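Long-range contacts in ULam111 (Flavobacterium sp., PDB 5WUT), which is a family 16 glycoside hydrolase with a beta-jelly-roll fold that probably hydrolyses the beta-1,3-glucosidic bonds of laminarin: residues V8-F13 against Y230-Q235; G54-T59 against F202-A207; A87-P92 against D120-V125; K95-A100 against M206-N211. All blocks are in the same frame, centred on the assembly; numbering follows the deposited sequence.

Interaction 1: V8-F13 against Y230-Q235; sequences VWEEHF and YIKVYQ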
loop_
_atom_site.group_PDB
_atom_site.type_symbol
_atom_site.label_atom_id
_atom_site.label_comp_id
_atom_site.label_asym_id
_atom_site.label_seq_id
_atom_site.Cartn_x
_atom_site.Cartn_y
_atom_site.Cartn_z
ATOM N N VAL A 8 -23.820 -2.907 -5.299
ATOM C CA VAL A 8 -25.043 -2.224 -5.717
ATOM C C VAL A 8 -25.025 -1.808 -7.192
ATOM O O VAL A 8 -26.081 -1.640 -7.795
ATOM C CB VAL A 8 -25.334 -0.983 -4.837
ATOM C CG1 VAL A 8 -25.387 -1.380 -3.372
ATOM C CG2 VAL A 8 -24.304 0.120 -5.065
ATOM N N TRP A 9 -23.832 -1.634 -7.763
ATOM C CA TRP A 9 -23.692 -1.294 -9.179
ATOM C C TRP A 9 -22.286 -1.608 -9.655
ATOM O O TRP A 9 -21.332 -1.432 -8.915
ATOM C CB TRP A 9 -23.995 0.185 -9.450
ATOM C CG TRP A 9 -23.908 0.533 -10.922
ATOM C CD1 TRP A 9 -24.742 0.091 -11.916
ATOM C CD2 TRP A 9 -22.956 1.404 -11.561
ATOM N NE1 TRP A 9 -24.353 0.607 -13.125
ATOM C CE2 TRP A 9 -23.269 1.424 -12.938
ATOM C CE3 TRP A 9 -21.865 2.158 -11.105
ATOM C CZ2 TRP A 9 -22.535 2.170 -13.866
ATOM C CZ3 TRP A 9 -21.137 2.899 -12.023
ATOM C CH2 TRP A 9 -21.471 2.899 -13.387
ATOM N N GLU A 10 -22.169 -2.102 -10.879
ATOM C CA GLU A 10 -20.862 -2.286 -11.490
ATOM C C GLU A 10 -20.917 -1.905 -12.955
ATOM O O GLU A 10 -21.872 -2.226 -13.666
ATOM C CB GLU A 10 -20.351 -3.728 -11.355
ATOM C CG GLU A 10 -18.952 -3.907 -11.962
ATOM C CD GLU A 10 -18.410 -5.312 -11.829
ATOM O OE1 GLU A 10 -19.027 -6.116 -11.101
ATOM O OE2 GLU A 10 -17.363 -5.606 -12.455
ATOM N N GLU A 11 -19.887 -1.183 -13.381
ATOM C CA GLU A 11 -19.602 -0.986 -14.792
ATOM C C GLU A 11 -18.484 -1.950 -15.188
ATOM O O GLU A 11 -17.326 -1.781 -14.769
ATOM C CB GLU A 11 -19.185 0.460 -15.069
ATOM C CG GLU A 11 -18.662 0.683 -16.468
ATOM C CD GLU A 11 -19.702 0.377 -17.543
ATOM O OE1 GLU A 11 -19.712 -0.769 -18.045
ATOM O OE2 GLU A 11 -20.497 1.287 -17.875
ATOM N N HIS A 12 -18.828 -2.967 -15.978
ATOM C CA HIS A 12 -17.883 -3.998 -16.415
ATOM C C HIS A 12 -17.139 -3.609 -17.693
ATOM O O HIS A 12 -16.181 -4.271 -18.079
ATOM C CB HIS A 12 -18.596 -5.336 -16.681
ATOM C CG HIS A 12 -19.317 -5.919 -15.502
ATOM N ND1 HIS A 12 -20.572 -5.505 -15.105
ATOM C CD2 HIS A 12 -18.982 -6.941 -14.677
ATOM C CE1 HIS A 12 -20.964 -6.222 -14.064
ATOM N NE2 HIS A 12 -20.018 -7.103 -13.786
ATOM N N PHE A 13 -17.642 -2.576 -18.369
ATOM C CA PHE A 13 -17.143 -2.156 -19.687
ATOM C C PHE A 13 -17.081 -3.327 -20.675
ATOM O O PHE A 13 -16.136 -3.451 -21.466
ATOM C CB PHE A 13 -15.767 -1.475 -19.562
ATOM C CG PHE A 13 -15.819 -0.129 -18.886
ATOM C CD1 PHE A 13 -16.610 0.896 -19.394
ATOM C CD2 PHE A 13 -15.084 0.106 -17.722
ATOM C CE1 PHE A 13 -16.668 2.137 -18.773
ATOM C CE2 PHE A 13 -15.130 1.347 -17.095
ATOM C CZ PHE A 13 -15.925 2.363 -17.611
ATOM N N TYR A 230 -13.005 -1.980 -14.686
ATOM C CA TYR A 230 -14.303 -1.843 -14.059
ATOM C C TYR A 230 -14.354 -0.721 -13.027
ATOM O O TYR A 230 -13.322 -0.205 -12.583
ATOM C CB TYR A 230 -14.711 -3.170 -13.391
ATOM C CG TYR A 230 -13.833 -3.642 -12.235
ATOM C CD1 TYR A 230 -13.812 -2.961 -11.011
ATOM C CD2 TYR A 230 -13.078 -4.797 -12.351
ATOM C CE1 TYR A 230 -13.030 -3.404 -9.955
ATOM C CE2 TYR A 230 -12.303 -5.256 -11.298
ATOM C CZ TYR A 230 -12.286 -4.562 -10.110
ATOM O OH TYR A 230 -11.504 -5.041 -9.084
ATOM N N ILE A 231 -15.578 -0.355 -12.667
ATOM C CA ILE A 231 -15.888 0.402 -11.458
ATOM C C ILE A 231 -16.910 -0.431 -10.707
ATOM O O ILE A 231 -17.926 -0.807 -11.298
ATOM C CB ILE A 231 -16.492 1.793 -11.748
ATOM C CG1 ILE A 231 -15.519 2.670 -12.532
ATOM C CG2 ILE A 231 -16.875 2.480 -10.433
ATOM C CD1 ILE A 231 -16.197 3.924 -13.109
ATOM N N LYS A 232 -16.651 -0.723 -9.429
ATOM C CA LYS A 232 -17.599 -1.451 -8.574
ATOM C C LYS A 232 -18.006 -0.558 -7.425
ATOM O O LYS A 232 -17.164 0.142 -6.857
ATOM C CB LYS A 232 -16.985 -2.744 -8.014
ATOM C CG LYS A 232 -16.757 -3.816 -9.047
ATOM C CD LYS A 232 -16.009 -4.993 -8.430
ATOM C CE LYS A 232 -15.671 -6.031 -9.482
ATOM N NZ LYS A 232 -15.026 -7.230 -8.848
ATOM N N VAL A 233 -19.285 -0.580 -7.070
ATOM C CA VAL A 233 -19.769 0.181 -5.918
ATOM C C VAL A 233 -20.445 -0.750 -4.929
ATOM O O VAL A 233 -21.413 -1.440 -5.277
ATOM C CB VAL A 233 -20.778 1.271 -6.312
ATOM C CG1 VAL A 233 -21.209 2.049 -5.079
ATOM C CG2 VAL A 233 -20.173 2.194 -7.364
ATOM N N TYR A 234 -19.932 -0.769 -3.705
ATOM C CA TYR A 234 -20.515 -1.574 -2.633
ATOM C C TYR A 234 -21.170 -0.689 -1.571
ATOM O O TYR A 234 -20.623 0.349 -1.215
ATOM C CB TYR A 234 -19.452 -2.443 -1.954
ATOM C CG TYR A 234 -18.726 -3.427 -2.839
ATOM C CD1 TYR A 234 -17.605 -3.040 -3.570
ATOM C CD2 TYR A 234 -19.128 -4.751 -2.906
ATOM C CE1 TYR A 234 -16.919 -3.938 -4.355
ATOM C CE2 TYR A 234 -18.444 -5.665 -3.687
ATOM C CZ TYR A 234 -17.344 -5.254 -4.410
ATOM O OH TYR A 234 -16.677 -6.168 -5.194
ATOM N N GLN A 235 -22.341 -1.086 -1.074
ATOM C CA GLN A 235 -22.986 -0.364 0.026
ATOM C C GLN A 235 -23.616 -1.355 0.989
ATOM O O GLN A 235 -24.013 -2.431 0.560
ATOM C CB GLN A 235 -24.050 0.608 -0.495
ATOM C CG GLN A 235 -23.544 1.710 -1.407
ATOM C CD GLN A 235 -24.657 2.636 -1.880
ATOM O OE1 GLN A 235 -25.787 2.198 -2.121
ATOM N NE2 GLN A 235 -24.346 3.917 -2.016
#
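Val8 and Trp9 both lie opposite Val233, whose carbonyl oxygen receives their two N-H groups unequally: Val8 N to Val233 O is 2.8 Å, whereas Trp9 N to Val233 O, at 3.5 Å, is weak. Two residues facing one make a classic beta bulge. Val8 uses both methyls, CG2 meeting Val233 CG1 at 3.6 Å and CG1 meeting Gln235 CB at 3.7 Å. Val233 turns its other methyl to the indole, CG2 arriving near the ring plane at the edge atom Trp9 CE3, 4.1 Å away. Beyond the bulge Val233 N bonds to Trp9 O, and Glu11 and Ile231 exchange backbone bonds in both directions. The pairing sews strand 7-11, at the start of the chain, antiparallel to strand 224-234, at its end, on the margin of the family 16 jelly roll. Ile231 points to the same face as Trp9 and Val233, where all three side chains pack on Phe202. On the reverse face Glu10, extended with CG anti to N (chi1 -178°), lies alongside Lys232, its OE2 3.4 Å from Lys232 CE. Glu10 OE2 and Lys232 NZ stay 4.6 Å apart, too far for a salt bridge. A valine here would probably leave the ammonium of Lys232 without this nearby negative charge and its methylenes without the carboxylate now beside them. Lys232 CE also sits over the Tyr230 ring, whose OH bonds to Glu86.

Interaction 2: G54-T59 against F202-A207; sequences GKLVIT and FIINMA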
loop_
_atom_site.group_PDB
_atom_site.type_symbol
_atom_site.label_atom_id
_atom_site.label_comp_id
_atom_site.label_asym_id
_atom_site.label_seq_id
_atom_site.Cartn_x
_atom_site.Cartn_y
_atom_site.Cartn_z
ATOM N N GLY A 54 -12.936 -6.329 -22.741
ATOM C CA GLY A 54 -13.552 -6.059 -21.453
ATOM C C GLY A 54 -13.007 -4.830 -20.744
ATOM O O GLY A 54 -13.226 -4.645 -19.550
ATOM N N LYS A 55 -12.282 -3.989 -21.472
ATOM C CA LYS A 55 -11.760 -2.742 -20.919
ATOM C C LYS A 55 -12.282 -1.543 -21.694
ATOM O O LYS A 55 -12.434 -1.606 -22.920
ATOM C CB LYS A 55 -10.222 -2.713 -20.954
ATOM C CG LYS A 55 -9.477 -3.390 -19.793
ATOM C CD LYS A 55 -9.832 -4.841 -19.655
ATOM C CE LYS A 55 -8.863 -5.576 -18.760
ATOM N NZ LYS A 55 -8.715 -6.955 -19.259
ATOM N N LEU A 56 -12.527 -0.447 -20.982
ATOM C CA LEU A 56 -12.585 0.863 -21.618
ATOM C C LEU A 56 -11.150 1.311 -21.882
ATOM O O LEU A 56 -10.343 1.388 -20.962
ATOM C CB LEU A 56 -13.323 1.888 -20.742
ATOM C CG LEU A 56 -13.171 3.356 -21.177
ATOM C CD1 LEU A 56 -13.874 3.610 -22.521
ATOM C CD2 LEU A 56 -13.718 4.279 -20.111
ATOM N N VAL A 57 -10.817 1.576 -23.145
ATOM C CA VAL A 57 -9.483 2.059 -23.473
ATOM C C VAL A 57 -9.565 3.468 -24.036
ATOM O O VAL A 57 -10.142 3.700 -25.096
ATOM C CB VAL A 57 -8.752 1.138 -24.482
ATOM C CG1 VAL A 57 -7.342 1.681 -24.771
ATOM C CG2 VAL A 57 -8.684 -0.290 -23.948
ATOM N N ILE A 58 -8.997 4.415 -23.298
ATOM C CA ILE A 58 -8.933 5.797 -23.745
ATOM C C ILE A 58 -7.556 6.052 -24.318
ATOM O O ILE A 58 -6.551 5.754 -23.668
ATOM C CB ILE A 58 -9.201 6.771 -22.594
ATOM C CG1 ILE A 58 -10.630 6.576 -22.063
ATOM C CG2 ILE A 58 -8.938 8.222 -23.037
ATOM C CD1 ILE A 58 -10.913 7.310 -20.777
ATOM N N THR A 59 -7.496 6.595 -25.533
ATOM C CA THR A 59 -6.202 6.882 -26.143
ATOM C C THR A 59 -5.973 8.381 -26.314
ATOM O O THR A 59 -6.810 9.094 -26.887
ATOM C CB THR A 59 -6.060 6.193 -27.515
ATOM O OG1 THR A 59 -6.139 4.773 -27.343
ATOM C CG2 THR A 59 -4.713 6.530 -28.142
ATOM N N PHE A 202 -19.292 9.907 -11.089
ATOM C CA PHE A 202 -17.954 9.495 -11.527
ATOM C C PHE A 202 -17.462 10.287 -12.708
ATOM O O PHE A 202 -18.260 10.701 -13.529
ATOM C CB PHE A 202 -17.941 8.017 -11.907
ATOM C CG PHE A 202 -18.260 7.107 -10.773
ATOM C CD1 PHE A 202 -17.358 6.958 -9.733
ATOM C CD2 PHE A 202 -19.442 6.383 -10.744
ATOM C CE1 PHE A 202 -17.643 6.107 -8.671
ATOM C CE2 PHE A 202 -19.736 5.531 -9.683
ATOM C CZ PHE A 202 -18.830 5.390 -8.647
ATOM N N ILE A 203 -16.150 10.477 -12.780
ATOM C CA ILE A 203 -15.497 11.010 -13.981
ATOM C C ILE A 203 -14.294 10.133 -14.293
ATOM O O ILE A 203 -13.542 9.771 -13.382
ATOM C CB ILE A 203 -15.024 12.473 -13.804
ATOM C CG1 ILE A 203 -16.166 13.379 -13.319
ATOM C CG2 ILE A 203 -14.422 12.996 -15.117
ATOM C CD1 ILE A 203 -16.235 13.491 -11.773
ATOM N N ILE A 204 -14.134 9.760 -15.563
ATOM C CA ILE A 204 -12.895 9.146 -16.054
ATOM C C ILE A 204 -12.353 10.044 -17.149
ATOM O O ILE A 204 -13.089 10.411 -18.069
ATOM C CB ILE A 204 -13.122 7.727 -16.608
ATOM C CG1 ILE A 204 -13.665 6.811 -15.522
ATOM C CG2 ILE A 204 -11.823 7.145 -17.161
ATOM C CD1 ILE A 204 -14.074 5.415 -16.045
ATOM N N ASN A 205 -11.081 10.416 -17.081
ATOM C CA ASN A 205 -10.546 11.236 -18.166
ATOM C C ASN A 205 -9.046 11.077 -18.287
ATOM O O ASN A 205 -8.389 10.523 -17.410
ATOM C CB ASN A 205 -10.892 12.720 -17.967
ATOM C CG ASN A 205 -10.045 13.378 -16.908
ATOM O OD1 ASN A 205 -10.328 13.252 -15.713
ATOM N ND2 ASN A 205 -8.980 14.071 -17.331
ATOM N N MET A 206 -8.496 11.571 -19.385
ATOM C CA MET A 206 -7.045 11.654 -19.489
ATOM C C MET A 206 -6.674 12.995 -20.103
ATOM O O MET A 206 -6.960 13.267 -21.279
ATOM C CB MET A 206 -6.472 10.482 -20.290
ATOM C CG MET A 206 -4.971 10.621 -20.565
ATOM S SD MET A 206 -4.116 9.126 -21.113
ATOM C CE MET A 206 -5.271 8.473 -22.317
ATOM N N ALA A 207 -6.104 13.866 -19.281
ATOM C CA ALA A 207 -5.674 15.183 -19.734
ATOM C C ALA A 207 -4.210 15.188 -20.221
ATOM O O ALA A 207 -3.439 14.259 -19.973
ATOM C CB ALA A 207 -5.868 16.202 -18.633
#
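Strands 55-59 and 202-207 run in broadly the same direction, their axes 29° apart and approaching no closer than 8.1 Å, and no hydrogen bond joins them. Even the nearest alpha carbons, Ile58 CA and Met206 CA, are 7.5 Å apart. Such spacing is that of strands packed face to face across the interior of a beta sandwich, here the jelly roll of a family 16 enzyme. Alternate residues fill the gap: Leu56 and Ile58 from one strand, Ile204 and Met206 from the other. Ile58 divides its side chain between two partners. With CG1 anti to the carbonyl carbon (chi1 -63°), the longer branch carries CD1 to Ile204 CG2 at 3.7 Å, while CG2 is left to meet the methyl of Met206, CE, also at 3.7 Å. Ile58 and Met206 point in opposing senses and overlap at their ends, whereas the two isoleucines meet at a slant. Leu56 makes a looser touch, CD2 to Ile204 CD1 at 4.2 Å, and also leans on Phe13. Phe226 and Ile228 of strand 224-234 border the same core beside Met206 and Ile204. Asn205 points to the other face of its strand, where its amide bonds to Trp102 NE1 and Tyr44 OH. Met206 stays extended to its sulfur and then bends at chi3 (44°), and this turn sets CE 3.3 Å from the carbonyl oxygen of Ile58.

Interaction 3: A87-P92 against D120-V125; sequences ARAKLP and DILEYV
Tyr124 lays its ring against Leu91, beginning at CB, which touches Leu91 CD2 at 4.0 Å. CG and CD2 lie beneath the other methyl, Leu91 CD1 being 3.7 Å from Tyr124 CG. That methyl stands over the middle of the ring face, 3.8 Å from the centroid and 14° off the normal, a clear CH-pi contact. Farther out, CE1 comes to 3.4 Å from Pro92 O, which meets the ring obliquely. At the tip OH bonds to Glu157 OE2. With CG anti to the backbone N (chi1 172°), the ring is set with one face under Leu91 CD1. Leu122 continues the packing: CD2 meets Leu91 CD2 at 3.9 Å and CD1 meets Ala89 CB at 3.7 Å. An alanine in place of Tyr124 would take away the ring under Leu91 CD1, and Glu157 would probably lose its hydroxyl partner. Ile121 and Leu122 both face Phe101 in a classic beta bulge, and the run from Glu118 through Asp120 to Glu123 matches the bulged signature of family 16 laminarinases, which in relatives carries the catalytic acids. Glu123 points away from this contact and bonds to Trp98 NE1. Across the contact nothing is hydrogen-bonded; even the buried Pro92 O has no polar partner in the model, and cohesion rests on methyl-to-methyl and methyl-to-ring packing.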
loop_
_atom_site.group_PDB
_atom_site.type_symbol
_atom_site.label_atom_id
_atom_site.label_comp_id
_atom_site.label_asym_id
_atom_site.label_seq_id
_atom_site.Cartn_x
_atom_site.Cartn_y
_atom_site.Cartn_z
ATOM N N ALA A 87 -11.948 0.872 -8.536
ATOM C CA ALA A 87 -11.662 0.781 -9.960
ATOM C C ALA A 87 -10.402 -0.030 -10.180
ATOM O O ALA A 87 -9.487 -0.008 -9.361
ATOM C CB ALA A 87 -11.504 2.173 -10.589
ATOM N N ARG A 88 -10.369 -0.776 -11.275
ATOM C CA ARG A 88 -9.183 -1.521 -11.663
ATOM C C ARG A 88 -8.704 -0.925 -12.970
ATOM O O ARG A 88 -9.478 -0.835 -13.928
ATOM C CB ARG A 88 -9.498 -3.015 -11.801
ATOM C CG ARG A 88 -8.312 -3.844 -12.219
ATOM C CD ARG A 88 -8.611 -5.333 -12.151
ATOM N NE ARG A 88 -7.401 -6.101 -12.411
ATOM C CZ ARG A 88 -7.074 -6.627 -13.588
ATOM N NH1 ARG A 88 -7.861 -6.478 -14.633
ATOM N NH2 ARG A 88 -5.943 -7.303 -13.715
ATOM N N ALA A 89 -7.457 -0.468 -13.015
ATOM C CA ALA A 89 -7.004 0.265 -14.188
ATOM C C ALA A 89 -5.517 0.124 -14.450
ATOM O O ALA A 89 -4.741 -0.216 -13.557
ATOM C CB ALA A 89 -7.364 1.738 -14.058
ATOM N N LYS A 90 -5.145 0.386 -15.702
ATOM C CA LYS A 90 -3.749 0.365 -16.153
ATOM C C LYS A 90 -3.399 1.751 -16.700
ATOM O O LYS A 90 -4.182 2.330 -17.462
ATOM C CB LYS A 90 -3.554 -0.736 -17.202
ATOM C CG LYS A 90 -2.157 -0.819 -17.804
ATOM C CD LYS A 90 -2.065 -2.006 -18.752
ATOM C CE LYS A 90 -0.627 -2.291 -19.166
ATOM N NZ LYS A 90 0.023 -1.143 -19.857
ATOM N N LEU A 91 -2.246 2.285 -16.285
ATOM C CA LEU A 91 -1.891 3.679 -16.556
ATOM C C LEU A 91 -1.241 3.904 -17.913
ATOM O O LEU A 91 -0.538 3.018 -18.408
ATOM C CB LEU A 91 -0.927 4.183 -15.485
ATOM C CG LEU A 91 -1.456 4.224 -14.057
ATOM C CD1 LEU A 91 -0.308 4.509 -13.081
ATOM C CD2 LEU A 91 -2.549 5.281 -13.954
ATOM N N PRO A 92 -1.466 5.095 -18.494
ATOM C CA PRO A 92 -0.606 5.586 -19.576
ATOM C C PRO A 92 0.702 6.040 -18.956
ATOM O O PRO A 92 0.748 6.252 -17.740
ATOM C CB PRO A 92 -1.380 6.774 -20.137
ATOM C CG PRO A 92 -2.030 7.350 -18.901
ATOM C CD PRO A 92 -2.409 6.134 -18.048
ATOM N N ASP A 120 -10.648 12.597 -5.421
ATOM C CA ASP A 120 -9.676 12.156 -6.411
ATOM C C ASP A 120 -9.132 10.793 -6.019
ATOM O O ASP A 120 -8.347 10.670 -5.065
ATOM C CB ASP A 120 -8.524 13.151 -6.537
ATOM C CG ASP A 120 -8.971 14.498 -7.030
ATOM O OD1 ASP A 120 -9.977 14.562 -7.749
ATOM O OD2 ASP A 120 -8.284 15.490 -6.728
ATOM N N ILE A 121 -9.521 9.776 -6.778
ATOM C CA ILE A 121 -9.278 8.390 -6.384
ATOM C C ILE A 121 -8.074 7.768 -7.105
ATOM O O ILE A 121 -7.187 7.200 -6.465
ATOM C CB ILE A 121 -10.542 7.542 -6.642
ATOM C CG1 ILE A 121 -11.748 8.167 -5.925
ATOM C CG2 ILE A 121 -10.304 6.093 -6.201
ATOM C CD1 ILE A 121 -13.096 7.489 -6.265
ATOM N N LEU A 122 -8.066 7.846 -8.440
ATOM C CA LEU A 122 -6.897 7.500 -9.238
ATOM C C LEU A 122 -6.360 8.808 -9.786
ATOM O O LEU A 122 -7.056 9.491 -10.520
ATOM C CB LEU A 122 -7.254 6.527 -10.380
ATOM C CG LEU A 122 -6.162 6.009 -11.341
ATOM C CD1 LEU A 122 -6.758 4.871 -12.138
ATOM C CD2 LEU A 122 -5.558 7.043 -12.305
ATOM N N GLU A 123 -5.139 9.169 -9.402
ATOM C CA GLU A 123 -4.489 10.364 -9.943
ATOM C C GLU A 123 -3.022 10.062 -10.168
ATOM O O GLU A 123 -2.312 9.659 -9.242
ATOM C CB GLU A 123 -4.607 11.553 -9.004
ATOM C CG GLU A 123 -6.006 11.928 -8.630
ATOM C CD GLU A 123 -6.744 12.644 -9.740
ATOM O OE1 GLU A 123 -6.096 13.159 -10.682
ATOM O OE2 GLU A 123 -7.991 12.691 -9.658
ATOM N N TYR A 124 -2.564 10.273 -11.393
ATOM C CA TYR A 124 -1.185 9.989 -11.769
ATOM C C TYR A 124 -0.758 11.022 -12.775
ATOM O O TYR A 124 -1.529 11.355 -13.669
ATOM C CB TYR A 124 -1.073 8.585 -12.351
ATOM C CG TYR A 124 0.254 8.194 -12.954
ATOM C CD1 TYR A 124 0.430 8.208 -14.332
ATOM C CD2 TYR A 124 1.310 7.742 -12.158
ATOM C CE1 TYR A 124 1.642 7.817 -14.901
ATOM C CE2 TYR A 124 2.506 7.347 -12.714
ATOM C CZ TYR A 124 2.666 7.389 -14.089
ATOM O OH TYR A 124 3.856 6.999 -14.647
ATOM N N VAL A 125 0.439 11.569 -12.613
ATOM C CA VAL A 125 0.976 12.429 -13.661
ATOM C C VAL A 125 2.249 11.783 -14.150
ATOM O O VAL A 125 3.154 11.492 -13.365
ATOM C CB VAL A 125 1.204 13.882 -13.190
ATOM C CG1 VAL A 125 -0.132 14.557 -12.954
ATOM C CG2 VAL A 125 2.063 13.945 -11.928
#

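Interaction 4: K95-A100 against M206-N211; sequences KGIWPA and MAIGGN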
loop_
_atom_site.group_PDB
_atom_site.type_symbol
_atom_site.label_atom_id
_atom_site.label_comp_id
_atom_site.label_asym_id
_atom_site.label_seq_id
_atom_site.Cartn_x
_atom_site.Cartn_y
_atom_site.Cartn_z
ATOM N N LYS A 95 5.900 11.899 -19.842
ATOM C CA LYS A 95 5.809 13.264 -19.353
ATOM C C LYS A 95 4.695 14.052 -20.039
ATOM O O LYS A 95 4.689 14.198 -21.263
ATOM C CB LYS A 95 7.146 13.985 -19.540
ATOM C CG LYS A 95 7.140 15.404 -19.002
ATOM C CD LYS A 95 8.494 16.088 -19.209
ATOM C CE LYS A 95 8.790 16.281 -20.674
ATOM N NZ LYS A 95 9.873 17.291 -20.898
ATOM N N GLY A 96 3.758 14.555 -19.239
ATOM C CA GLY A 96 2.671 15.376 -19.743
ATOM C C GLY A 96 1.304 14.722 -19.635
ATOM O O GLY A 96 0.295 15.407 -19.684
ATOM N N ILE A 97 1.268 13.404 -19.464
ATOM C CA ILE A 97 -0.001 12.694 -19.393
ATOM C C ILE A 97 -0.598 12.765 -17.975
ATOM O O ILE A 97 0.133 12.775 -16.980
ATOM C CB ILE A 97 0.179 11.208 -19.859
ATOM C CG1 ILE A 97 -1.074 10.728 -20.574
ATOM C CG2 ILE A 97 0.626 10.292 -18.737
ATOM C CD1 ILE A 97 -1.317 11.469 -21.863
ATOM N N TRP A 98 -1.920 12.874 -17.889
ATOM C CA TRP A 98 -2.603 12.940 -16.596
ATOM C C TRP A 98 -3.949 12.206 -16.620
ATOM O O TRP A 98 -5.014 12.821 -16.838
ATOM C CB TRP A 98 -2.806 14.401 -16.160
ATOM C CG TRP A 98 -3.568 14.539 -14.848
ATOM C CD1 TRP A 98 -3.769 13.567 -13.898
ATOM C CD2 TRP A 98 -4.235 15.709 -14.364
ATOM N NE1 TRP A 98 -4.527 14.064 -12.861
ATOM C CE2 TRP A 98 -4.816 15.381 -13.120
ATOM C CE3 TRP A 98 -4.399 16.997 -14.862
ATOM C CZ2 TRP A 98 -5.559 16.299 -12.373
ATOM C CZ3 TRP A 98 -5.127 17.915 -14.115
ATOM C CH2 TRP A 98 -5.699 17.561 -12.884
ATOM N N PRO A 99 -3.897 10.888 -16.387
ATOM C CA PRO A 99 -5.100 10.075 -16.239
ATOM C C PRO A 99 -5.739 10.263 -14.871
ATOM O O PRO A 99 -5.035 10.503 -13.879
ATOM C CB PRO A 99 -4.571 8.656 -16.400
ATOM C CG PRO A 99 -3.210 8.720 -15.788
ATOM C CD PRO A 99 -2.680 10.064 -16.281
ATOM N N ALA A 100 -7.061 10.154 -14.818
ATOM C CA ALA A 100 -7.754 10.310 -13.548
ATOM C C ALA A 100 -9.058 9.531 -13.492
ATOM O O ALA A 100 -9.767 9.405 -14.484
ATOM C CB ALA A 100 -8.022 11.776 -13.280
ATOM N N MET A 206 -8.496 11.571 -19.385
ATOM C CA MET A 206 -7.045 11.654 -19.489
ATOM C C MET A 206 -6.674 12.995 -20.103
ATOM O O MET A 206 -6.960 13.267 -21.279
ATOM C CB MET A 206 -6.472 10.482 -20.290
ATOM C CG MET A 206 -4.971 10.621 -20.565
ATOM S SD MET A 206 -4.116 9.126 -21.113
ATOM C CE MET A 206 -5.271 8.473 -22.317
ATOM N N ALA A 207 -6.104 13.866 -19.281
ATOM C CA ALA A 207 -5.674 15.183 -19.734
ATOM C C ALA A 207 -4.210 15.188 -20.221
ATOM O O ALA A 207 -3.439 14.259 -19.973
ATOM C CB ALA A 207 -5.868 16.202 -18.633
ATOM N N ILE A 208 -3.855 16.238 -20.954
ATOM C CA ILE A 208 -2.524 16.402 -21.514
ATOM C C ILE A 208 -1.988 17.785 -21.180
ATOM O O ILE A 208 -2.627 18.787 -21.496
ATOM C CB ILE A 208 -2.536 16.230 -23.045
ATOM C CG1 ILE A 208 -2.959 14.803 -23.392
ATOM C CG2 ILE A 208 -1.155 16.596 -23.635
ATOM C CD1 ILE A 208 -3.343 14.611 -24.861
ATOM N N GLY A 209 -0.847 17.833 -20.497
ATOM C CA GLY A 209 -0.216 19.103 -20.163
ATOM C C GLY A 209 -1.003 19.930 -19.175
ATOM O O GLY A 209 -1.732 19.380 -18.361
ATOM N N GLY A 210 -0.854 21.252 -19.237
ATOM C CA GLY A 210 -1.581 22.098 -18.314
ATOM C C GLY A 210 -0.919 22.353 -16.972
ATOM O O GLY A 210 0.209 21.915 -16.713
ATOM N N ASN A 211 -1.660 23.040 -16.109
ATOM C CA ASN A 211 -1.142 23.525 -14.843
ATOM C C ASN A 211 -0.766 22.392 -13.891
ATOM O O ASN A 211 0.162 22.528 -13.093
ATOM C CB ASN A 211 -2.216 24.419 -14.198
ATOM C CG ASN A 211 -1.872 24.847 -12.777
ATOM O OD1 ASN A 211 -0.785 25.346 -12.522
ATOM N ND2 ASN A 211 -2.823 24.683 -11.858
#
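Ile97 holds its first torsion off a staggered position (chi1 -146°), which puts CG1 against the sulfur of Met206, 3.5 Å from SD, and brings CD1 to Ile208 CG1 at 4.0 Å. Trp98 points to the opposite face, CG anti to the backbone N (chi1 177°), and its indole slants past Ala207 CB, 4.1 Å from CE3. Strands 97-100 and 206-208 are antiparallel neighbours in the jelly roll. Trp98 and Ala207 form the hydrogen-bonded pair: Trp98 N reaches Ala207 O at 2.9 Å, and Ala207 N returns a bond of 2.9 Å to Trp98 O from 47° out of the carbonyl plane. Pro99, with no N-H to offer, falls in a non-hydrogen-bonded pair with Met206. Just before strand 97-100 begins and just after 206-208 ends, Gly209 N meets Gly96 O at 2.8 Å, almost straight. Any side chain at Gly96 would be pressed against the preceding carbonyl, and Gly209 has a positive phi. Outside the pair, the indole meets Phe212. Chemically the two faces part: sulfur and aliphatic carbon pack on the Ile97 face, while on the other the indole N-H donates to Glu123 and so probably fixes the rotation of that carboxylate, which by resemblance belongs to the family 16 signature.

In the fold
Interactions 2 and 4 share Met206 and Ala207, so strand 200-208 serves both the packing across the interior and the pairing with 95-100. Met206 SD also touches Pro92 CG at 3.5 Å, tying in interaction 3, whose centre is about 9 Å from that of interaction 2. Interaction 1 joins the same core where Val233 CG2 meets Phe202 CZ at 3.7 Å, but it sits apart from interaction 4, with centres about 26 Å and nearest atoms about 9 Å apart. Interactions 3 and 4 meet where Glu123 OE1 accepts a hydrogen bond from Trp98 NE1 at 2.8 Å; by family resemblance this junction probably borders the active-site cleft.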